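Lysin (Enterococcus phage IMEEF1, PDB 6IST) probably cleaves the peptidoglycan of enterococcal cell walls as a calcium-binding phage endolysin with a CHAP-type, cysteine-peptidase-like domain. Local coordinates at residues 63-68 / 131-136. Numbering follows the deposited sequence.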
# COMPACT_ATOMS: atom_id res chain seq x y z
N ARG C 63 1.04 22.67 -1.54
CA ARG C 63 1.43 23.47 -0.37
C ARG C 63 1.73 24.87 -0.81
O ARG C 63 2.41 25.08 -1.80
CB ARG C 63 2.65 22.80 0.26
CG ARG C 63 3.25 23.53 1.41
CD ARG C 63 4.02 22.61 2.32
NE ARG C 63 5.00 21.89 1.54
CZ ARG C 63 5.55 20.72 1.86
NH1 ARG C 63 5.20 20.06 2.93
NH2 ARG C 63 6.36 20.16 1.00
N ILE C 64 1.19 25.86 -0.08
CA ILE C 64 1.26 27.24 -0.46
C ILE C 64 1.60 28.09 0.76
O ILE C 64 0.90 28.05 1.77
CB ILE C 64 -0.15 27.75 -1.00
CG1 ILE C 64 -0.69 26.80 -2.05
CG2 ILE C 64 -0.04 29.17 -1.53
CD1 ILE C 64 -2.18 26.92 -2.38
N ARG C 65 2.66 28.86 0.66
CA ARG C 65 2.97 29.91 1.62
C ARG C 65 1.92 30.99 1.49
O ARG C 65 1.67 31.44 0.39
CB ARG C 65 4.31 30.55 1.30
CG ARG C 65 5.47 30.01 2.07
CD ARG C 65 5.99 31.01 3.08
NE ARG C 65 4.93 31.61 3.85
CZ ARG C 65 5.11 32.52 4.80
NH1 ARG C 65 6.34 32.95 5.11
NH2 ARG C 65 4.04 33.00 5.47
N THR C 66 1.26 31.38 2.56
CA THR C 66 0.19 32.33 2.41
C THR C 66 0.59 33.66 3.02
O THR C 66 0.97 33.71 4.18
CB THR C 66 -1.12 31.84 3.03
OG1 THR C 66 -0.92 31.49 4.39
CG2 THR C 66 -1.69 30.62 2.26
N THR C 67 0.46 34.71 2.21
CA THR C 67 0.64 36.10 2.60
C THR C 67 -0.68 36.70 3.12
O THR C 67 -0.68 37.66 3.85
CB THR C 67 1.25 36.90 1.39
OG1 THR C 67 1.46 38.25 1.73
CG2 THR C 67 0.36 36.89 0.16
N SER C 68 -1.82 36.09 2.79
CA SER C 68 -3.11 36.72 3.03
C SER C 68 -4.15 35.66 3.32
O SER C 68 -4.13 34.61 2.69
CB SER C 68 -3.54 37.44 1.73
OG SER C 68 -4.86 37.90 1.87
N GLY C 131 1.58 34.50 12.96
CA GLY C 131 2.29 33.19 12.95
C GLY C 131 2.02 32.20 11.84
O GLY C 131 2.59 31.09 11.83
N VAL C 132 1.02 32.49 11.00
CA VAL C 132 0.64 31.58 9.91
C VAL C 132 1.67 31.52 8.83
O VAL C 132 2.10 32.52 8.33
CB VAL C 132 -0.73 31.95 9.31
CG1 VAL C 132 -1.11 30.99 8.17
CG2 VAL C 132 -1.76 31.84 10.40
N TRP C 133 2.10 30.31 8.49
CA TRP C 133 3.05 30.09 7.41
C TRP C 133 2.32 29.87 6.12
O TRP C 133 2.64 30.45 5.09
CB TRP C 133 3.88 28.84 7.76
CG TRP C 133 4.88 28.55 6.73
CD1 TRP C 133 6.10 28.97 6.72
CD2 TRP C 133 4.71 27.71 5.57
NE1 TRP C 133 6.77 28.49 5.61
CE2 TRP C 133 5.90 27.75 4.86
CE3 TRP C 133 3.65 26.98 5.05
CZ2 TRP C 133 6.09 27.02 3.67
CZ3 TRP C 133 3.81 26.31 3.86
CH2 TRP C 133 5.04 26.33 3.19
N GLY C 134 1.30 29.04 6.17
CA GLY C 134 0.58 28.66 4.92
C GLY C 134 -0.38 27.50 5.07
O GLY C 134 -0.87 27.20 6.18
N VAL C 135 -0.65 26.79 3.96
CA VAL C 135 -1.61 25.79 3.90
C VAL C 135 -1.12 24.58 3.16
O VAL C 135 -0.19 24.72 2.34
CB VAL C 135 -2.91 26.24 3.25
CG1 VAL C 135 -3.55 27.30 4.12
CG2 VAL C 135 -2.79 26.62 1.78
N ILE C 136 -1.65 23.42 3.52
CA ILE C 136 -1.62 22.21 2.63
C ILE C 136 -3.01 22.09 2.13
O ILE C 136 -3.96 22.09 2.91
CB ILE C 136 -1.08 20.99 3.35
CG1 ILE C 136 0.39 21.17 3.54
CG2 ILE C 136 -1.32 19.72 2.53
CD1 ILE C 136 1.09 20.22 4.50
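The indole of Trp133 carries Arg65 over one face and meets Arg63 at its edge, where CG of Arg63 lies 3.7 Å from Trp133 CZ3. The cluster sits at the border of the antiparallel sheet of the CHAP domain: strand 62-65 is outermost within the chain, and strand 132-137 joins it to strand 77-80. Over the indole, CG of Arg65 sits 3.8 Å from the centroid of the six-membered ring, a CH-pi contact, while the guanidinium lies nearly flat on the pyrrole side, the two planes 16° apart and its CZ 4.4 Å from the five-membered-ring centroid, a cation-pi stack. Bends at chi2 and chi3 (-110° and 47°) fold the arginine back across the ring and bring NE and NH2 to the carbonyl O of Trp133 in two weak hydrogen bonds, an example of an arginine combining an aromatic face with backbone bonding. That oxygen also accepts a straighter bond from Thr66 N, 3.0 Å away. Arg63 instead sends NH1 to the carbonyls of Leu52 and Gln55. The tryptophan belongs to a classic beta bulge, in which Trp133 and Gly134 both face Ile79 of the neighbouring strand 77-80. On its other side the strand pairs regularly with 63-65: Ile64 and Val135 form a hydrogen-bonded antiparallel pair, and Ile64 CB packs against Val135 CG2. Thr66's buried hydroxyl has no hydrogen-bonding partner in the model; its OG1 rests 3.2 Å from Gly134 CA.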